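Local coordinates for ankyrin repeat domain protein (Legionella pneumophila subsp. pneumophila, PDB 6MCA) that acts as a Legionella effector, also called AnkH, that interacts with the host LARP7 component of the 7SK snRNP complex and has a cysteine protease-like part, at residues I26-I31 and I51-F56; D170-K175 and P404-S409; G265-F270 and N346-N351; Q275-I280 and Y295-P300. All coordinates share one frame; numbering follows the deposited sequence.

Contact 1 of 4, residues I26-I31 and I51-F56; sequences IANDII and IDEYGF
Tyr54 lies across the side of helix 26-31, with one edge of its ring toward Ala27 and its hydroxyl at Asn28. Tyr54 CE2 is 4.0 Å from Ala27 CB. Ile31 CD1 comes obliquely to the same atom, 3.6 Å from Tyr54 CE2. The phenol OH donates to Asn28 OD1 over 3.0 Å. The oxygen is met in the carbonyl plane, with a C=O...donor angle of 155°, while the amide and ring planes stand 70° apart. Glu53 CG sits above one face of the Tyr54 ring, offset toward its rim. The Glu53 carboxylate turns toward the helix start, where OE2 bonds to Ser25 and OE1 accepts from a water that is weakly bonded to Ala27 N. Asp52 fixes the loop from within. Its CG sits between the backbone N and the carbonyl carbon (chi1 59°), which brings the carboxylate back over its own turn. Asp52 OD1 takes Tyr54 N at 3.0 Å and Phe56 N at 2.9 Å, from opposite faces of the carboxylate plane. The other oxygen, OD2, rests 3.2 Å from Ala27 CB and also lies close to Glu61, which may favour proton uptake by one of the pair. The result is an Asx turn combined with a type I beta turn, in a loop between helices 38-43 and 58-65, against which the first helix packs.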
loop_
_atom_site.group_PDB
_atom_site.type_symbol
_atom_site.label_atom_id
_atom_site.label_comp_id
_atom_site.label_asym_id
_atom_site.label_seq_id
_atom_site.Cartn_x
_atom_site.Cartn_y
_atom_site.Cartn_z
ATOM N N ILE A 26 21.086 10.859 23.091
ATOM C CA ILE A 26 21.398 11.477 21.807
ATOM C C ILE A 26 20.137 11.591 20.959
ATOM O O ILE A 26 19.949 12.571 20.225
ATOM C CB ILE A 26 22.511 10.690 21.087
ATOM C CG1 ILE A 26 22.851 11.336 19.742
ATOM C CG2 ILE A 26 22.119 9.230 20.896
ATOM C CD1 ILE A 26 24.280 11.104 19.298
ATOM N N ALA A 27 19.243 10.603 21.061
ATOM C CA ALA A 27 17.974 10.677 20.346
ATOM C C ALA A 27 17.127 11.837 20.853
ATOM O O ALA A 27 16.520 12.562 20.060
ATOM C CB ALA A 27 17.215 9.359 20.482
ATOM N N ASN A 28 17.076 12.027 22.174
ATOM C CA ASN A 28 16.329 13.153 22.725
ATOM C C ASN A 28 16.972 14.484 22.358
ATOM O O ASN A 28 16.268 15.485 22.187
ATOM C CB ASN A 28 16.209 13.014 24.243
ATOM C CG ASN A 28 15.353 11.828 24.655
ATOM O OD1 ASN A 28 14.484 11.383 23.906
ATOM N ND2 ASN A 28 15.598 11.311 25.854
ATOM N N ASP A 29 18.302 14.516 22.235
ATOM C CA ASP A 29 18.974 15.720 21.754
ATOM C C ASP A 29 18.561 16.036 20.322
ATOM O O ASP A 29 18.251 17.186 19.989
ATOM C CB ASP A 29 20.492 15.548 21.843
ATOM C CG ASP A 29 21.007 15.615 23.266
ATOM O OD1 ASP A 29 20.217 15.946 24.174
ATOM O OD2 ASP A 29 22.208 15.336 23.475
ATOM N N ILE A 30 18.553 15.018 19.462
ATOM C CA ILE A 30 18.201 15.219 18.059
ATOM C C ILE A 30 16.744 15.650 17.928
ATOM O O ILE A 30 16.421 16.583 17.184
ATOM C CB ILE A 30 18.491 13.940 17.253
ATOM C CG1 ILE A 30 20.002 13.712 17.146
ATOM C CG2 ILE A 30 17.856 14.010 15.873
ATOM C CD1 ILE A 30 20.379 12.411 16.468
ATOM N N ILE A 31 15.848 14.984 18.658
ATOM C CA ILE A 31 14.426 15.313 18.585
ATOM C C ILE A 31 14.181 16.740 19.062
ATOM O O ILE A 31 13.338 17.459 18.512
ATOM C CB ILE A 31 13.606 14.289 19.395
ATOM C CG1 ILE A 31 13.653 12.918 18.719
ATOM C CG2 ILE A 31 12.165 14.751 19.558
ATOM C CD1 ILE A 31 13.377 11.769 19.661
ATOM N N ILE A 51 21.288 1.499 17.864
ATOM C CA ILE A 51 19.837 1.634 17.824
ATOM C C ILE A 51 19.367 2.203 19.156
ATOM O O ILE A 51 19.691 1.664 20.221
ATOM C CB ILE A 51 19.175 0.280 17.530
ATOM C CG1 ILE A 51 19.595 -0.234 16.150
ATOM C CG2 ILE A 51 17.662 0.391 17.632
ATOM C CD1 ILE A 51 18.983 0.531 14.996
ATOM N N ASP A 52 18.606 3.292 19.103
ATOM C CA ASP A 52 18.217 4.004 20.313
ATOM C C ASP A 52 16.927 3.418 20.889
ATOM O O ASP A 52 16.425 2.385 20.439
ATOM C CB ASP A 52 18.100 5.503 20.032
ATOM C CG ASP A 52 17.087 5.832 18.942
ATOM O OD1 ASP A 52 16.191 5.009 18.659
ATOM O OD2 ASP A 52 17.195 6.929 18.357
ATOM N N GLU A 53 16.374 4.094 21.898
ATOM C CA GLU A 53 15.174 3.630 22.581
ATOM C C GLU A 53 13.933 3.661 21.698
ATOM O O GLU A 53 12.920 3.059 22.067
ATOM C CB GLU A 53 14.933 4.472 23.837
ATOM C CG GLU A 53 14.785 5.965 23.572
ATOM C CD GLU A 53 16.106 6.711 23.641
ATOM O OE1 GLU A 53 17.135 6.154 23.200
ATOM O OE2 GLU A 53 16.116 7.858 24.139
ATOM N N TYR A 54 13.983 4.344 20.556
ATOM C CA TYR A 54 12.860 4.401 19.631
ATOM C C TYR A 54 13.012 3.445 18.455
ATOM O O TYR A 54 12.134 3.408 17.588
ATOM C CB TYR A 54 12.675 5.830 19.111
ATOM C CG TYR A 54 12.509 6.865 20.200
ATOM C CD1 TYR A 54 11.306 6.999 20.881
ATOM C CD2 TYR A 54 13.555 7.710 20.546
ATOM C CE1 TYR A 54 11.149 7.945 21.877
ATOM C CE2 TYR A 54 13.408 8.658 21.541
ATOM C CZ TYR A 54 12.204 8.771 22.203
ATOM O OH TYR A 54 12.054 9.715 23.193
ATOM N N GLY A 55 14.097 2.677 18.406
ATOM C CA GLY A 55 14.330 1.754 17.316
ATOM C C GLY A 55 15.072 2.327 16.130
ATOM O O GLY A 55 15.129 1.672 15.083
ATOM N N PHE A 56 15.649 3.519 16.259
ATOM C CA PHE A 56 16.325 4.192 15.163
ATOM C C PHE A 56 17.781 4.456 15.523
ATOM O O PHE A 56 18.206 4.299 16.670
ATOM C CB PHE A 56 15.624 5.512 14.811
ATOM C CG PHE A 56 14.184 5.348 14.420
ATOM C CD1 PHE A 56 13.837 4.588 13.319
ATOM C CD2 PHE A 56 13.178 5.961 15.149
ATOM C CE1 PHE A 56 12.515 4.433 12.954
ATOM C CE2 PHE A 56 11.853 5.811 14.787
ATOM C CZ PHE A 56 11.522 5.046 13.687
HETATM O O HOH W 1 19.688 7.446 22.128
#

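Contact 2 of 4, residues D170-K175 and P404-S409; sequences DIVNAK and PERKAS
Val172 and Ser409 carry the contact. Val172 presses its CG2 methyl onto the helix backbone, 3.6 Å from Glu405 C and equally 3.6 Å from Arg406 N. Glu405 CB and Arg406 CG also touch the valine, the latter 3.9 Å from Val172 CB. At the other end, Ser409 OG donates to Asp170 O at 2.9 Å, with the donor tilted 15° from the carbonyl plane. The hydroxyl extends to the strand because OG is anti to its backbone N (chi1 172°). It also lies against Ile171 CA, 3.5 Å from OG. A water accepts from Val172 N and gives a weak bond to Ser409 OG. In the next shell, Ile171 directs its side chain away from helix 404-421 and onto Phe149, Phe153 and Ala156 of helix 147-162. Arg406 NH1 forms a salt bridge with Asp152 of that helix, and so ties both helices together beside the strand. Backbone bonds to Ile179 hold Ile171 in place. The contact packs the first strand of a two-stranded antiparallel hairpin, 168-172 with 178-182, on the start of helix 404-421, the two running roughly antiparallel.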
loop_
_atom_site.group_PDB
_atom_site.type_symbol
_atom_site.label_atom_id
_atom_site.label_comp_id
_atom_site.label_asym_id
_atom_site.label_seq_id
_atom_site.Cartn_x
_atom_site.Cartn_y
_atom_site.Cartn_z
ATOM N N ASP A 170 8.501 -14.072 -7.057
ATOM C CA ASP A 170 9.832 -13.483 -7.081
ATOM C C ASP A 170 9.903 -12.389 -8.138
ATOM O O ASP A 170 9.568 -12.620 -9.304
ATOM C CB ASP A 170 10.899 -14.548 -7.338
ATOM C CG ASP A 170 11.238 -15.341 -6.090
ATOM O OD1 ASP A 170 10.313 -15.652 -5.310
ATOM O OD2 ASP A 170 12.433 -15.641 -5.880
ATOM N N ILE A 171 10.335 -11.205 -7.718
ATOM C CA ILE A 171 10.570 -10.093 -8.626
ATOM C C ILE A 171 12.072 -9.844 -8.698
ATOM O O ILE A 171 12.861 -10.447 -7.975
ATOM C CB ILE A 171 9.805 -8.822 -8.207
ATOM C CG1 ILE A 171 10.339 -8.283 -6.879
ATOM C CG2 ILE A 171 8.311 -9.102 -8.119
ATOM C CD1 ILE A 171 9.833 -6.898 -6.537
ATOM N N VAL A 172 12.466 -8.941 -9.591
ATOM C CA VAL A 172 13.873 -8.666 -9.858
ATOM C C VAL A 172 14.249 -7.346 -9.201
ATOM O O VAL A 172 13.584 -6.325 -9.416
ATOM C CB VAL A 172 14.151 -8.627 -11.370
ATOM C CG1 VAL A 172 15.614 -8.326 -11.633
ATOM C CG2 VAL A 172 13.748 -9.944 -12.014
ATOM N N ASN A 173 15.313 -7.362 -8.400
ATOM C CA ASN A 173 15.804 -6.144 -7.770
ATOM C C ASN A 173 16.711 -5.401 -8.750
ATOM O O ASN A 173 16.843 -5.774 -9.918
ATOM C CB ASN A 173 16.492 -6.467 -6.441
ATOM C CG ASN A 173 17.722 -7.357 -6.598
ATOM O OD1 ASN A 173 18.258 -7.528 -7.693
ATOM N ND2 ASN A 173 18.176 -7.923 -5.485
ATOM N N ALA A 174 17.360 -4.334 -8.277
ATOM C CA ALA A 174 18.193 -3.519 -9.152
ATOM C C ALA A 174 19.503 -4.196 -9.536
ATOM O O ALA A 174 20.230 -3.658 -10.376
ATOM C CB ALA A 174 18.486 -2.172 -8.491
ATOM N N LYS A 175 19.822 -5.348 -8.949
ATOM C CA LYS A 175 21.029 -6.088 -9.284
ATOM C C LYS A 175 20.750 -7.303 -10.158
ATOM O O LYS A 175 21.633 -8.151 -10.321
ATOM C CB LYS A 175 21.756 -6.523 -8.010
ATOM C CG LYS A 175 22.603 -5.438 -7.371
ATOM C CD LYS A 175 23.536 -6.023 -6.323
ATOM C CE LYS A 175 22.765 -6.798 -5.269
ATOM N NZ LYS A 175 23.670 -7.463 -4.291
ATOM N N PRO A 404 15.481 -10.939 -19.526
ATOM C CA PRO A 404 15.055 -12.331 -19.285
ATOM C C PRO A 404 14.547 -12.584 -17.874
ATOM O O PRO A 404 13.535 -13.276 -17.702
ATOM C CB PRO A 404 16.326 -13.137 -19.587
ATOM C CG PRO A 404 17.067 -12.300 -20.565
ATOM C CD PRO A 404 16.814 -10.879 -20.157
ATOM N N GLU A 405 15.216 -12.040 -16.855
ATOM C CA GLU A 405 14.782 -12.275 -15.480
ATOM C C GLU A 405 13.450 -11.591 -15.193
ATOM O O GLU A 405 12.550 -12.192 -14.589
ATOM C CB GLU A 405 15.856 -11.794 -14.504
ATOM C CG GLU A 405 17.202 -12.487 -14.671
ATOM C CD GLU A 405 18.140 -11.729 -15.591
ATOM O OE1 GLU A 405 18.086 -10.480 -15.599
ATOM O OE2 GLU A 405 18.934 -12.380 -16.303
ATOM N N ARG A 406 13.304 -10.331 -15.611
ATOM C CA ARG A 406 12.025 -9.653 -15.446
ATOM C C ARG A 406 10.935 -10.319 -16.275
ATOM O O ARG A 406 9.774 -10.352 -15.854
ATOM C CB ARG A 406 12.160 -8.175 -15.809
ATOM C CG ARG A 406 13.192 -7.439 -14.969
ATOM C CD ARG A 406 12.886 -5.954 -14.858
ATOM N NE ARG A 406 12.561 -5.356 -16.149
ATOM C CZ ARG A 406 11.363 -4.880 -16.472
ATOM N NH1 ARG A 406 10.368 -4.929 -15.597
ATOM N NH2 ARG A 406 11.159 -4.352 -17.672
ATOM N N LYS A 407 11.288 -10.867 -17.441
ATOM C CA LYS A 407 10.319 -11.631 -18.220
ATOM C C LYS A 407 9.853 -12.864 -17.457
ATOM O O LYS A 407 8.658 -13.182 -17.452
ATOM C CB LYS A 407 10.921 -12.035 -19.565
ATOM C CG LYS A 407 10.827 -10.976 -20.649
ATOM C CD LYS A 407 10.994 -11.597 -22.028
ATOM C CE LYS A 407 11.207 -10.537 -23.095
ATOM N NZ LYS A 407 11.152 -11.116 -24.465
ATOM N N ALA A 408 10.782 -13.570 -16.806
ATOM C CA ALA A 408 10.402 -14.730 -16.004
ATOM C C ALA A 408 9.495 -14.327 -14.848
ATOM O O ALA A 408 8.504 -15.009 -14.555
ATOM C CB ALA A 408 11.651 -15.440 -15.483
ATOM N N SER A 409 9.815 -13.214 -14.185
ATOM C CA SER A 409 8.979 -12.739 -13.084
ATOM C C SER A 409 7.573 -12.394 -13.569
ATOM O O SER A 409 6.572 -12.776 -12.946
ATOM C CB SER A 409 9.632 -11.528 -12.418
ATOM O OG SER A 409 8.761 -10.937 -11.472
HETATM O O HOH W 2 10.607 -8.010 -11.481
#

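Contact 3 of 4, residues G265-F270 and N346-N351; sequences GHALCF and NCSWAN
Ser348 OG meets the strand backbone at Ala267, accepting from Ala267 N over 2.8 Å in a nearly straight bond (167°). The same hydroxyl gives its proton to Asn346 OD1 at 2.8 Å. Ser348 N also donates to Asn346 OD1, at 3.2 Å, a capping bond at the start of the helix. Both donors reach the amide oxygen from one face of its plane. Asn346 ND2 donates to a water, which in turn donates to Gly265 O and to Ser348 OG. That water therefore bridges the two segments where the strand begins. One helical turn on, Asn351 ND2 donates to Ala267 O at 2.8 Å, almost straight at 170°, with the acceptor in the amide plane. Both backbone polar atoms of Ala267 are thus satisfied by helix side chains. Asn351 OD1 accepts from Arg282 N, and this second bond helps fix the rotation of the amide. Ala267 CB packs 3.6 Å from Ser348 CB, and Cys269 SG lies 3.6 Å from Asn351 O. Cys347 SG approaches the poorly ordered His266 ring obliquely, 4.6 Å from its centroid, and His266 ND1 makes a weak bond to Gly265 O. A cysteine in the turn that leads into helix 348-353, beside a histidine on an antiparallel strand, is consistent with the cysteine protease-like character of the protein and resembles the Cys/His layout of papain-type enzymes.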
loop_
_atom_site.group_PDB
_atom_site.type_symbol
_atom_site.label_atom_id
_atom_site.label_comp_id
_atom_site.label_asym_id
_atom_site.label_seq_id
_atom_site.Cartn_x
_atom_site.Cartn_y
_atom_site.Cartn_z
ATOM N N GLY A 265 -4.594 -7.007 14.401
ATOM C CA GLY A 265 -3.842 -7.355 13.213
ATOM C C GLY A 265 -4.480 -6.967 11.900
ATOM O O GLY A 265 -3.996 -7.392 10.847
ATOM N N HIS A 266 -5.548 -6.169 11.922
ATOM C CA HIS A 266 -6.238 -5.770 10.706
ATOM C C HIS A 266 -6.412 -4.260 10.678
ATOM O O HIS A 266 -6.441 -3.600 11.719
ATOM C CB HIS A 266 -7.610 -6.447 10.589
ATOM C CG HIS A 266 -7.540 -7.936 10.457
ATOM N ND1 HIS A 266 -6.444 -8.585 9.929
ATOM C CD2 HIS A 266 -8.428 -8.903 10.785
ATOM C CE1 HIS A 266 -6.661 -9.888 9.937
ATOM N NE2 HIS A 266 -7.857 -10.108 10.451
ATOM N N ALA A 267 -6.530 -3.716 9.473
ATOM C CA ALA A 267 -6.796 -2.298 9.284
ATOM C C ALA A 267 -8.280 -2.111 9.004
ATOM O O ALA A 267 -8.794 -2.613 7.999
ATOM C CB ALA A 267 -5.954 -1.726 8.143
ATOM N N LEU A 268 -8.968 -1.412 9.899
ATOM C CA LEU A 268 -10.333 -0.981 9.648
ATOM C C LEU A 268 -10.320 0.516 9.372
ATOM O O LEU A 268 -9.378 1.224 9.737
ATOM C CB LEU A 268 -11.261 -1.319 10.822
ATOM C CG LEU A 268 -11.047 -0.679 12.193
ATOM C CD1 LEU A 268 -12.353 -0.694 12.968
ATOM C CD2 LEU A 268 -9.968 -1.408 12.970
ATOM N N CYS A 269 -11.346 1.000 8.683
ATOM C CA CYS A 269 -11.307 2.366 8.181
ATOM C C CYS A 269 -12.468 3.180 8.728
ATOM O O CYS A 269 -13.573 2.665 8.908
ATOM C CB CYS A 269 -11.318 2.384 6.652
ATOM S SG CYS A 269 -9.770 1.799 5.921
ATOM N N PHE A 270 -12.210 4.453 9.003
ATOM C CA PHE A 270 -13.242 5.382 9.420
ATOM C C PHE A 270 -13.222 6.588 8.497
ATOM O O PHE A 270 -12.158 7.017 8.043
ATOM C CB PHE A 270 -13.044 5.818 10.874
ATOM C CG PHE A 270 -13.143 4.691 11.862
ATOM C CD1 PHE A 270 -12.046 3.891 12.134
ATOM C CD2 PHE A 270 -14.336 4.427 12.512
ATOM C CE1 PHE A 270 -12.133 2.856 13.044
ATOM C CE2 PHE A 270 -14.431 3.393 13.424
ATOM C CZ PHE A 270 -13.329 2.606 13.690
ATOM N N ASN A 346 -6.975 -11.631 4.930
ATOM C CA ASN A 346 -6.805 -10.324 5.552
ATOM C C ASN A 346 -7.702 -9.320 4.838
ATOM O O ASN A 346 -7.603 -9.149 3.618
ATOM C CB ASN A 346 -5.342 -9.884 5.495
ATOM C CG ASN A 346 -5.039 -8.735 6.436
ATOM O OD1 ASN A 346 -5.945 -8.061 6.930
ATOM N ND2 ASN A 346 -3.756 -8.503 6.689
ATOM N N CYS A 347 -8.571 -8.658 5.598
ATOM C CA CYS A 347 -9.563 -7.746 5.047
ATOM C C CYS A 347 -9.086 -6.300 4.985
ATOM O O CYS A 347 -9.863 -5.429 4.580
ATOM C CB CYS A 347 -10.849 -7.814 5.874
ATOM S SG CYS A 347 -10.627 -7.313 7.598
ATOM N N SER A 348 -7.838 -6.026 5.375
ATOM C CA SER A 348 -7.356 -4.648 5.429
ATOM C C SER A 348 -7.429 -3.983 4.059
ATOM O O SER A 348 -7.905 -2.845 3.930
ATOM C CB SER A 348 -5.927 -4.620 5.969
ATOM O OG SER A 348 -5.836 -5.290 7.214
ATOM N N TRP A 349 -6.959 -4.680 3.023
ATOM C CA TRP A 349 -7.007 -4.130 1.673
ATOM C C TRP A 349 -8.438 -3.808 1.264
ATOM O O TRP A 349 -8.721 -2.710 0.770
ATOM C CB TRP A 349 -6.372 -5.105 0.682
ATOM C CG TRP A 349 -6.557 -4.696 -0.749
ATOM C CD1 TRP A 349 -7.556 -5.091 -1.593
ATOM C CD2 TRP A 349 -5.724 -3.806 -1.502
ATOM N NE1 TRP A 349 -7.394 -4.504 -2.825
ATOM C CE2 TRP A 349 -6.277 -3.709 -2.794
ATOM C CE3 TRP A 349 -4.563 -3.083 -1.209
ATOM C CZ2 TRP A 349 -5.709 -2.921 -3.793
ATOM C CZ3 TRP A 349 -4.001 -2.299 -2.202
ATOM C CH2 TRP A 349 -4.574 -2.225 -3.477
ATOM N N ALA A 350 -9.356 -4.757 1.465
ATOM C CA ALA A 350 -10.752 -4.530 1.107
ATOM C C ALA A 350 -11.352 -3.391 1.921
ATOM O O ALA A 350 -12.160 -2.607 1.408
ATOM C CB ALA A 350 -11.559 -5.813 1.298
ATOM N N ASN A 351 -10.965 -3.282 3.195
ATOM C CA ASN A 351 -11.457 -2.189 4.026
ATOM C C ASN A 351 -11.014 -0.840 3.476
ATOM O O ASN A 351 -11.795 0.118 3.459
ATOM C CB ASN A 351 -10.979 -2.362 5.469
ATOM C CG ASN A 351 -11.735 -3.450 6.207
ATOM O OD1 ASN A 351 -12.789 -3.902 5.761
ATOM N ND2 ASN A 351 -11.200 -3.872 7.347
HETATM O O HOH W 3 -3.070 -6.509 8.258
#

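Contact 4 of 4, residues Q275-I280 and Y295-P300; sequences QWWAKI and YRITRP
Tyr295 pairs with Trp277 through two backbone bonds: Tyr295 N gives to Trp277 O at 2.8 Å, and Trp277 N gives to Tyr295 O at 2.9 Å. This is an antiparallel hydrogen-bonded pair. On the face that both side chains share, Tyr295 CD1 sits in plane at the edge of the Trp277 indole, 3.9 Å from its CD1. Lys279 CE runs beside the phenol oxygen, and Lys279 NZ goes on to Glu289 and His322. Arg296 turns to the other face, opposite Trp276 in a non-hydrogen-bonded pair. With its CG anti to the backbone N (chi1 -179°) and a bend at chi3, it folds back toward the indole. Trp276 CH2 lies over one guanidinium face, 3.7 Å from Arg296 NH1, but the planes are 46° apart. A water joins Arg296 NH2 to Gln275 NE2. Ile297 N then donates to Gln275 O at 2.7 Å, while Ile297 CG1 packs 3.7 Å from Trp277 CB. The pair sits inside the five-stranded antiparallel sheet, between strands 266-273 and 331-337. Helix 355-364 covers the Trp276 face through Met362, and helix 318-329 covers the Trp277 face through Ile325 and Leu329.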
loop_
_atom_site.group_PDB
_atom_site.type_symbol
_atom_site.label_atom_id
_atom_site.label_comp_id
_atom_site.label_asym_id
_atom_site.label_seq_id
_atom_site.Cartn_x
_atom_site.Cartn_y
_atom_site.Cartn_z
ATOM N N GLN A 275 -20.929 16.285 9.537
ATOM C CA GLN A 275 -21.570 15.702 10.708
ATOM C C GLN A 275 -21.744 14.190 10.603
ATOM O O GLN A 275 -22.412 13.597 11.457
ATOM C CB GLN A 275 -22.931 16.363 10.953
ATOM C CG GLN A 275 -24.037 15.902 10.014
ATOM C CD GLN A 275 -24.109 16.723 8.742
ATOM O OE1 GLN A 275 -23.095 17.211 8.245
ATOM N NE2 GLN A 275 -25.316 16.885 8.211
ATOM N N TRP A 276 -21.154 13.555 9.594
ATOM C CA TRP A 276 -21.329 12.129 9.358
ATOM C C TRP A 276 -20.041 11.373 9.653
ATOM O O TRP A 276 -18.940 11.864 9.383
ATOM C CB TRP A 276 -21.769 11.866 7.917
ATOM C CG TRP A 276 -23.004 12.614 7.542
ATOM C CD1 TRP A 276 -23.089 13.690 6.707
ATOM C CD2 TRP A 276 -24.335 12.354 8.001
ATOM N NE1 TRP A 276 -24.394 14.111 6.612
ATOM C CE2 TRP A 276 -25.178 13.309 7.399
ATOM C CE3 TRP A 276 -24.895 11.407 8.862
ATOM C CZ2 TRP A 276 -26.551 13.341 7.627
ATOM C CZ3 TRP A 276 -26.259 11.440 9.088
ATOM C CH2 TRP A 276 -27.071 12.400 8.473
ATOM N N TRP A 277 -20.193 10.168 10.198
ATOM C CA TRP A 277 -19.087 9.293 10.558
ATOM C C TRP A 277 -19.392 7.907 10.014
ATOM O O TRP A 277 -20.553 7.509 9.947
ATOM C CB TRP A 277 -18.901 9.265 12.081
ATOM C CG TRP A 277 -17.830 8.350 12.594
ATOM C CD1 TRP A 277 -17.956 7.024 12.890
ATOM C CD2 TRP A 277 -16.477 8.704 12.908
ATOM N NE1 TRP A 277 -16.761 6.527 13.356
ATOM C CE2 TRP A 277 -15.838 7.538 13.376
ATOM C CE3 TRP A 277 -15.741 9.891 12.829
ATOM C CZ2 TRP A 277 -14.498 7.526 13.766
ATOM C CZ3 TRP A 277 -14.411 9.876 13.216
ATOM C CH2 TRP A 277 -13.805 8.701 13.678
ATOM N N ALA A 278 -18.363 7.180 9.596
ATOM C CA ALA A 278 -18.582 5.881 8.977
ATOM C C ALA A 278 -17.502 4.911 9.416
ATOM O O ALA A 278 -16.315 5.251 9.394
ATOM C CB ALA A 278 -18.595 5.984 7.449
ATOM N N LYS A 279 -17.923 3.711 9.799
ATOM C CA LYS A 279 -17.023 2.618 10.133
ATOM C C LYS A 279 -17.110 1.548 9.054
ATOM O O LYS A 279 -18.212 1.133 8.664
ATOM C CB LYS A 279 -17.351 2.021 11.503
ATOM C CG LYS A 279 -16.436 0.869 11.894
ATOM C CD LYS A 279 -16.577 0.509 13.362
ATOM C CE LYS A 279 -17.972 0.003 13.673
ATOM N NZ LYS A 279 -18.072 -0.515 15.066
ATOM N N ILE A 280 -15.943 1.113 8.580
ATOM C CA ILE A 280 -15.797 0.116 7.531
ATOM C C ILE A 280 -14.913 -0.990 8.088
ATOM O O ILE A 280 -13.728 -0.764 8.383
ATOM C CB ILE A 280 -15.184 0.708 6.255
ATOM C CG1 ILE A 280 -15.962 1.947 5.807
ATOM C CG2 ILE A 280 -15.131 -0.343 5.156
ATOM C CD1 ILE A 280 -15.201 2.823 4.838
ATOM N N TYR A 295 -23.133 6.874 10.838
ATOM C CA TYR A 295 -23.747 7.515 11.987
ATOM C C TYR A 295 -23.714 9.028 11.815
ATOM O O TYR A 295 -22.920 9.572 11.042
ATOM C CB TYR A 295 -23.019 7.155 13.293
ATOM C CG TYR A 295 -22.585 5.713 13.430
ATOM C CD1 TYR A 295 -21.450 5.240 12.779
ATOM C CD2 TYR A 295 -23.288 4.832 14.240
ATOM C CE1 TYR A 295 -21.046 3.926 12.911
ATOM C CE2 TYR A 295 -22.889 3.517 14.381
ATOM C CZ TYR A 295 -21.769 3.069 13.715
ATOM O OH TYR A 295 -21.371 1.759 13.853
ATOM N N ARG A 296 -24.579 9.704 12.566
ATOM C CA ARG A 296 -24.514 11.151 12.709
ATOM C C ARG A 296 -23.741 11.491 13.976
ATOM O O ARG A 296 -23.981 10.897 15.034
ATOM C CB ARG A 296 -25.913 11.765 12.765
ATOM C CG ARG A 296 -25.905 13.283 12.898
ATOM C CD ARG A 296 -27.233 13.819 13.414
ATOM N NE ARG A 296 -28.351 13.439 12.556
ATOM C CZ ARG A 296 -28.680 14.071 11.434
ATOM N NH1 ARG A 296 -29.716 13.656 10.717
ATOM N NH2 ARG A 296 -27.974 15.117 11.027
ATOM N N ILE A 297 -22.814 12.437 13.868
ATOM C CA ILE A 297 -22.020 12.873 15.012
ATOM C C ILE A 297 -22.844 13.892 15.793
ATOM O O ILE A 297 -23.006 15.036 15.362
ATOM C CB ILE A 297 -20.675 13.460 14.575
ATOM C CG1 ILE A 297 -19.862 12.414 13.808
ATOM C CG2 ILE A 297 -19.897 13.967 15.778
ATOM C CD1 ILE A 297 -18.690 12.991 13.044
ATOM N N THR A 298 -23.375 13.475 16.943
ATOM C CA THR A 298 -24.210 14.341 17.763
ATOM C C THR A 298 -23.428 15.099 18.828
ATOM O O THR A 298 -23.961 16.055 19.400
ATOM C CB THR A 298 -25.328 13.534 18.435
ATOM O OG1 THR A 298 -24.764 12.624 19.390
ATOM C CG2 THR A 298 -26.119 12.750 17.395
ATOM N N ARG A 299 -22.184 14.704 19.103
ATOM C CA ARG A 299 -21.285 15.446 19.986
ATOM C C ARG A 299 -20.025 15.808 19.204
ATOM O O ARG A 299 -18.948 15.253 19.452
ATOM C CB ARG A 299 -20.939 14.646 21.242
ATOM C CG ARG A 299 -22.134 13.998 21.929
ATOM C CD ARG A 299 -21.694 13.077 23.064
ATOM N NE ARG A 299 -22.784 12.791 23.996
ATOM C CZ ARG A 299 -23.191 13.616 24.957
ATOM N NH1 ARG A 299 -22.597 14.789 25.126
ATOM N NH2 ARG A 299 -24.193 13.268 25.754
ATOM N N PRO A 300 -20.122 16.741 18.251
ATOM C CA PRO A 300 -18.927 17.115 17.476
ATOM C C PRO A 300 -17.870 17.819 18.305
ATOM O O PRO A 300 -16.712 17.887 17.873
ATOM C CB PRO A 300 -19.490 18.036 16.386
ATOM C CG PRO A 300 -20.706 18.631 17.011
ATOM C CD PRO A 300 -21.288 17.568 17.901
HETATM O O HOH W 4 -28.401 16.597 8.966
#

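Contacts 3 and 4 belong to one antiparallel sheet and touch through neighbouring strands 266-273 and 276-280, where Cys269 O and Ile280 N probably bond. Both are buried, with contact 3 nearer the chain centre. Contact 4 joins strand to strand by main-chain bonds and large aromatic side chains. Contact 3 instead uses serine and asparagine side chains to dock a helix start on the same sheet. Contacts 1 and 2 are only partly buried and stand apart, their centres about 37 Å from each other. Each has one direct hydrogen bond across its segments. Contact 1 adds alanine and isoleucine against a tyrosine ring, contact 2 a valine against helix backbone.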